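Local coordinates for protein esterase A (Caulobacter crescentus, PDB 5GKV) that probably hydrolyses esters as a penicillin-binding-protein homolog of the serine beta-lactamase superfamily, at residues P141-W144 and D148-C151; E29-N34 and V55-G60; N328-P333 and A368-P373. All coordinates share one frame; numbering follows the deposited sequence.

Contact 1: P141-W144 and D148-C151; sequences PAIW and DATC
I143 and W144 meet A149 and T150 in a local contact between a 3-10 segment and the start of the helix that follows it, helix 147-156. The two pieces lie only four residues apart in sequence. They sit in the helical part of the beta-lactamase-like fold, and the centre of the contact is about 21 Å from the centre of the chain. T150 has the largest share of the contact, and its two branches do different work. The hydroxyl faces the backbone, with T150 OG1 2.8 Å from I143 O, and the same oxygen has a weak hydrogen bond to D146 O, just before the helix begins. The methyl goes to the indole: T150 CG2 stands 3.8 Å from both CE3 and CZ3 of W144, approaching the six-membered ring obliquely. The threonine side chain runs at about a right angle to that of W144. I143 reaches the helix with its longer branch. Its CG1 is anti to the backbone N (chi1 -171°) and the chain runs on extended, which carries the tip to the helix backbone. I143 CD1 ends 3.8 Å from A149 O, and I143 CG1 lies 4.0 Å from A149 CB. The other branch of I143 turns back to its neighbour: CG2 lies 4.1 Å above one face of the W144 ring, toward the rim. I143 thus touches the helix with one branch and the indole with the other. The indole nitrogen is held too: NE1 gives a hydrogen bond to W245 O, which should limit rotation of the ring, and the buried W144 also meets the rings of F135 and Y176. Helix 173-186, which carries Y176, packs against both W144 and T150 and so joins this contact to the helices beside it.

Contact 2: E29-N34 and V55-G60; sequences EVFEQN and VDLMGG
F31 and L57 face each other across a helix-on-strand contact, and the ring of F31 does nearly all the touching. The F31 CG atom is anti to the backbone N (chi1 -166°), which sends the ring from helix 25-35 onto strand 52-60. One ring face receives L57. L57 CB sits 3.9 Å from the F31 ring centroid and 14° off the ring normal, a CH-pi contact over the face, shifted toward the rim. L57 runs back along the phenylalanine the other way, so the two side chains slide past each other. Its CD1 ends 4.0 Å from F31 CB, near the root of the aromatic side chain. The outer rim of the ring meets the strand backbone. F31 CZ is 3.4 Å from L57 O, and F31 CE2 is 3.6 Å from M58 C. G59 N lies in the ring plane, at the edge. At G59 the strand has no side chain, and the ring edge comes close to the main chain there. The M58 side chain starts off on the other side of the strand. F35 from the same helix meets the F31 ring edge-to-face, while I16 and F45 also pack on it. The touching residues are all buried. The axes of the helix segment 29-34 and the strand segment 55-60 run nearly parallel, 18° apart, with a closest approach of 9.4 Å. Strand 52-60 pairs with strands 16-17 and 42-49, and V30 of helix 25-35 touches helix 373-384. This layer of N- and C-terminal helices over an antiparallel sheet is the alpha/beta architecture of the serine beta-lactamase and penicillin-binding protein superfamily.

Contact 3: N328-P333 and A368-P373; sequences NFYYGP and ALIGDP
Y330 packs on I370 and G371 where two loops of the beta-lactamase-like fold meet. Y330 lies within a type I beta turn, F329 to G332, between strands 323-324 and 338-341. I370 and G371 lie just before helix 373-384. The main interaction is CH-pi. G371 CA lies over one face of the Y330 ring, 18° off the normal. The opposite face carries N328 CB, 3.5 Å above the plane, so the ring is sandwiched between its own loop and the other. Y330 has CG anti to the carbonyl carbon (chi1 -64°), which brings the ring flat against the glycine. Having no side chain lets G371 come this close; its positive phi (67°) separately suits a glycine. The apolar part comes from I370. Its CG1 reaches Y330 CE2 at 3.7 Å, and the two side chains cross at about a right angle. Y314 and V376 also touch Y330. Polar bonds fix the loops separately: N325 OD1 accepts from Y331 N, and D372 caps the start of helix 373-384. The shortest approach between the loops is at the base of the ring, where Y330 CG is 3.3 Å from G371 CA.

Along the chain the order is contact 2, contact 1, contact 3, each closing before the next opens. Contacts 2 and 3 are neighbours, with centres about 18 Å apart and nearest atoms about 5 Å apart. They share helix 373-384: V30 and N34 of contact 2 touch it, and contact 3 packs at its start. Contact 2 includes strand 52-60 of the antiparallel sheet, and contact 3 touches strand 323-324, the outermost strand at the far side. Contact 1 is remote, its centre about 39 Å from that of contact 2 and 31 Å from that of contact 3. Contacts 2 and 3 thus join terminal helices and loops to the sheet, while contact 1 lies among helices across the chain's centre.

Contact 1: P141-W144 and D148-C151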
# COMPACT_ATOMS: atom_id res chain seq x y z
N PRO A 141 -7.94 -21.95 3.78
CA PRO A 141 -6.89 -20.92 3.66
C PRO A 141 -6.42 -20.66 2.23
O PRO A 141 -5.70 -19.67 2.01
CB PRO A 141 -5.75 -21.47 4.52
CG PRO A 141 -6.41 -22.44 5.46
CD PRO A 141 -7.52 -23.06 4.66
N ALA A 142 -6.80 -21.49 1.26
CA ALA A 142 -6.44 -21.24 -0.14
C ALA A 142 -7.52 -20.46 -0.89
O ALA A 142 -7.37 -20.26 -2.10
CB ALA A 142 -6.15 -22.55 -0.86
N ILE A 143 -8.59 -20.04 -0.21
CA ILE A 143 -9.66 -19.32 -0.89
C ILE A 143 -9.11 -18.08 -1.56
O ILE A 143 -9.57 -17.70 -2.65
CB ILE A 143 -10.80 -18.96 0.10
CG1 ILE A 143 -12.00 -18.40 -0.67
CG2 ILE A 143 -10.33 -17.95 1.13
CD1 ILE A 143 -13.22 -18.12 0.20
N TRP A 144 -8.08 -17.46 -0.97
CA TRP A 144 -7.53 -16.21 -1.48
C TRP A 144 -6.99 -16.35 -2.90
O TRP A 144 -6.93 -15.37 -3.64
CB TRP A 144 -6.44 -15.70 -0.54
CG TRP A 144 -6.84 -15.58 0.93
CD1 TRP A 144 -6.43 -16.37 1.97
CD2 TRP A 144 -7.74 -14.61 1.50
NE1 TRP A 144 -7.00 -15.95 3.15
CE2 TRP A 144 -7.81 -14.87 2.89
CE3 TRP A 144 -8.48 -13.54 0.97
CZ2 TRP A 144 -8.59 -14.10 3.75
CZ3 TRP A 144 -9.27 -12.79 1.83
CH2 TRP A 144 -9.32 -13.07 3.21
N ASP A 148 -12.89 -15.35 -7.54
CA ASP A 148 -14.35 -15.37 -7.52
C ASP A 148 -14.89 -15.93 -6.20
O ASP A 148 -15.90 -15.43 -5.68
CB ASP A 148 -14.89 -16.17 -8.70
CG ASP A 148 -14.86 -15.38 -10.01
OD1 ASP A 148 -14.60 -14.16 -9.97
OD2 ASP A 148 -15.12 -15.98 -11.08
N ALA A 149 -14.25 -16.96 -5.65
CA ALA A 149 -14.75 -17.51 -4.39
C ALA A 149 -14.56 -16.52 -3.24
O ALA A 149 -15.43 -16.40 -2.37
CB ALA A 149 -14.08 -18.84 -4.08
N THR A 150 -13.44 -15.78 -3.23
CA THR A 150 -13.24 -14.79 -2.18
C THR A 150 -14.28 -13.68 -2.27
O THR A 150 -14.93 -13.34 -1.26
CB THR A 150 -11.82 -14.22 -2.25
OG1 THR A 150 -10.86 -15.27 -2.10
CG2 THR A 150 -11.59 -13.18 -1.15
N CYS A 151 -14.49 -13.12 -3.47
CA CYS A 151 -15.48 -12.05 -3.62
C CYS A 151 -16.88 -12.54 -3.28
O CYS A 151 -17.69 -11.80 -2.71
CB CYS A 151 -15.45 -11.48 -5.04
SG CYS A 151 -13.90 -10.63 -5.49

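Contact 2: E29-N34 and V55-G60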
# COMPACT_ATOMS: atom_id res chain seq x y z
N GLU A 29 23.36 9.86 5.45
CA GLU A 29 23.86 9.55 6.79
C GLU A 29 22.89 8.64 7.54
O GLU A 29 23.30 7.64 8.15
CB GLU A 29 24.08 10.84 7.58
CG GLU A 29 25.23 11.68 7.08
CD GLU A 29 26.57 11.23 7.63
OE1 GLU A 29 26.59 10.60 8.71
OE2 GLU A 29 27.60 11.52 6.98
N VAL A 30 21.60 9.00 7.54
CA VAL A 30 20.59 8.20 8.23
C VAL A 30 20.47 6.82 7.59
O VAL A 30 20.38 5.80 8.29
CB VAL A 30 19.24 8.94 8.22
CG1 VAL A 30 18.12 8.03 8.73
CG2 VAL A 30 19.34 10.22 9.10
N PHE A 31 20.48 6.78 6.25
CA PHE A 31 20.44 5.52 5.51
C PHE A 31 21.59 4.61 5.94
O PHE A 31 21.37 3.45 6.31
CB PHE A 31 20.49 5.82 4.01
CG PHE A 31 20.12 4.66 3.11
CD1 PHE A 31 18.79 4.29 2.94
CD2 PHE A 31 21.09 3.97 2.42
CE1 PHE A 31 18.44 3.23 2.10
CE2 PHE A 31 20.76 2.90 1.58
CZ PHE A 31 19.43 2.54 1.41
N GLU A 32 22.82 5.12 5.91
CA GLU A 32 23.95 4.34 6.39
C GLU A 32 23.74 3.85 7.82
O GLU A 32 24.05 2.70 8.14
CB GLU A 32 25.24 5.16 6.28
CG GLU A 32 26.44 4.50 6.94
CD GLU A 32 27.70 5.37 6.85
OE1 GLU A 32 28.52 5.33 7.80
OE2 GLU A 32 27.86 6.08 5.82
N GLN A 33 23.22 4.71 8.70
CA GLN A 33 23.02 4.30 10.08
C GLN A 33 21.98 3.18 10.21
O GLN A 33 22.13 2.32 11.08
CB GLN A 33 22.61 5.49 10.95
CG GLN A 33 22.56 5.16 12.45
CD GLN A 33 23.96 5.01 13.04
OE1 GLN A 33 24.88 5.75 12.68
NE2 GLN A 33 24.13 4.04 13.93
N ASN A 34 20.92 3.19 9.36
CA ASN A 34 19.94 2.09 9.40
C ASN A 34 20.61 0.73 9.20
O ASN A 34 20.15 -0.27 9.75
CB ASN A 34 18.85 2.26 8.32
CG ASN A 34 17.81 3.31 8.67
OD1 ASN A 34 17.71 3.75 9.82
ND2 ASN A 34 17.03 3.73 7.68
N VAL A 55 16.72 11.69 -4.62
CA VAL A 55 17.53 10.78 -3.81
C VAL A 55 17.10 9.37 -4.17
O VAL A 55 15.91 9.08 -4.21
CB VAL A 55 17.35 11.02 -2.31
CG1 VAL A 55 18.19 10.01 -1.48
CG2 VAL A 55 17.67 12.47 -1.93
N ASP A 56 18.07 8.50 -4.42
CA ASP A 56 17.77 7.10 -4.70
C ASP A 56 18.97 6.30 -4.20
O ASP A 56 19.98 6.18 -4.90
CB ASP A 56 17.51 6.89 -6.19
CG ASP A 56 17.33 5.43 -6.56
OD1 ASP A 56 16.99 4.62 -5.68
OD2 ASP A 56 17.53 5.09 -7.76
N LEU A 57 18.88 5.80 -2.97
CA LEU A 57 19.99 5.12 -2.31
C LEU A 57 19.68 3.64 -2.12
O LEU A 57 18.55 3.28 -1.76
CB LEU A 57 20.29 5.74 -0.95
CG LEU A 57 20.85 7.16 -0.98
CD1 LEU A 57 20.94 7.65 0.44
CD2 LEU A 57 22.22 7.18 -1.66
N MET A 58 20.70 2.81 -2.31
CA MET A 58 20.62 1.35 -2.20
C MET A 58 21.66 0.86 -1.20
O MET A 58 22.76 1.40 -1.14
CB MET A 58 20.89 0.69 -3.56
CG MET A 58 19.77 0.91 -4.59
SD MET A 58 20.37 0.55 -6.26
CE MET A 58 21.42 1.99 -6.51
N GLY A 59 21.32 -0.17 -0.42
CA GLY A 59 22.31 -0.76 0.46
C GLY A 59 22.02 -2.22 0.73
O GLY A 59 20.88 -2.68 0.58
N GLY A 60 23.08 -2.95 1.08
CA GLY A 60 22.88 -4.32 1.55
C GLY A 60 22.52 -5.31 0.43
O GLY A 60 22.97 -5.18 -0.72

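Contact 3: N328-P333 and A368-P373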
# COMPACT_ATOMS: atom_id res chain seq x y z
N ASN A 328 -0.16 10.63 13.34
CA ASN A 328 1.06 9.95 13.74
C ASN A 328 2.30 10.50 13.06
O ASN A 328 3.41 10.34 13.60
CB ASN A 328 0.92 8.44 13.46
CG ASN A 328 -0.31 7.84 14.13
OD1 ASN A 328 -0.37 7.77 15.35
ND2 ASN A 328 -1.30 7.43 13.33
N PHE A 329 2.15 11.13 11.89
CA PHE A 329 3.24 11.81 11.19
C PHE A 329 4.39 10.86 10.84
O PHE A 329 5.56 11.24 10.84
CB PHE A 329 3.74 13.01 12.01
CG PHE A 329 2.69 14.07 12.15
CD1 PHE A 329 2.51 15.03 11.16
CD2 PHE A 329 1.83 14.08 13.25
CE1 PHE A 329 1.51 15.99 11.26
CE2 PHE A 329 0.83 15.04 13.36
CZ PHE A 329 0.67 15.99 12.37
N TYR A 330 4.04 9.63 10.49
CA TYR A 330 5.06 8.70 10.02
C TYR A 330 5.53 9.01 8.60
O TYR A 330 6.53 8.44 8.18
CB TYR A 330 4.53 7.27 10.08
CG TYR A 330 4.24 6.81 11.49
CD1 TYR A 330 5.10 7.13 12.55
CD2 TYR A 330 3.13 6.03 11.76
CE1 TYR A 330 4.83 6.68 13.84
CE2 TYR A 330 2.85 5.58 13.04
CZ TYR A 330 3.70 5.91 14.07
OH TYR A 330 3.41 5.44 15.33
N TYR A 331 4.84 9.90 7.87
CA TYR A 331 5.26 10.31 6.53
C TYR A 331 5.81 11.74 6.53
O TYR A 331 5.76 12.42 5.50
CB TYR A 331 4.13 10.19 5.51
CG TYR A 331 3.46 8.84 5.46
CD1 TYR A 331 4.19 7.66 5.61
CD2 TYR A 331 2.09 8.74 5.25
CE1 TYR A 331 3.56 6.42 5.57
CE2 TYR A 331 1.45 7.51 5.21
CZ TYR A 331 2.19 6.36 5.36
OH TYR A 331 1.53 5.16 5.32
N GLY A 332 6.36 12.19 7.64
CA GLY A 332 6.92 13.52 7.71
C GLY A 332 5.99 14.50 8.39
O GLY A 332 4.98 14.11 8.98
N PRO A 333 6.30 15.79 8.28
CA PRO A 333 5.60 16.81 9.09
C PRO A 333 4.26 17.30 8.56
O PRO A 333 3.55 18.01 9.28
CB PRO A 333 6.60 17.96 9.11
CG PRO A 333 7.25 17.86 7.74
CD PRO A 333 7.40 16.37 7.50
N ALA A 368 6.80 -3.32 13.38
CA ALA A 368 5.94 -2.15 13.44
C ALA A 368 4.95 -2.21 12.29
O ALA A 368 5.35 -2.24 11.12
CB ALA A 368 6.76 -0.86 13.39
N LEU A 369 3.65 -2.24 12.61
CA LEU A 369 2.65 -2.34 11.56
C LEU A 369 2.67 -1.10 10.67
O LEU A 369 2.51 -1.21 9.45
CB LEU A 369 1.27 -2.54 12.20
CG LEU A 369 1.19 -3.86 12.98
CD1 LEU A 369 0.09 -3.84 14.04
CD2 LEU A 369 1.01 -5.02 12.01
N ILE A 370 2.85 0.08 11.26
CA ILE A 370 3.09 1.32 10.53
C ILE A 370 4.15 2.10 11.29
O ILE A 370 4.40 1.86 12.48
CB ILE A 370 1.82 2.18 10.34
CG1 ILE A 370 1.20 2.52 11.70
CG2 ILE A 370 0.80 1.47 9.45
CD1 ILE A 370 -0.11 3.28 11.60
N GLY A 371 4.76 3.05 10.60
CA GLY A 371 5.75 3.91 11.22
C GLY A 371 7.01 3.18 11.63
O GLY A 371 7.56 3.45 12.71
N ASP A 372 7.47 2.23 10.82
CA ASP A 372 8.75 1.60 11.09
C ASP A 372 9.81 2.69 11.18
O ASP A 372 9.91 3.51 10.26
CB ASP A 372 9.10 0.60 9.99
CG ASP A 372 10.38 -0.16 10.27
OD1 ASP A 372 11.48 0.45 10.22
OD2 ASP A 372 10.28 -1.38 10.54
N PRO A 373 10.61 2.75 12.25
CA PRO A 373 11.52 3.89 12.42
C PRO A 373 12.58 4.00 11.34
O PRO A 373 13.08 5.10 11.13
CB PRO A 373 12.16 3.64 13.80
CG PRO A 373 11.93 2.20 14.08
CD PRO A 373 10.61 1.88 13.44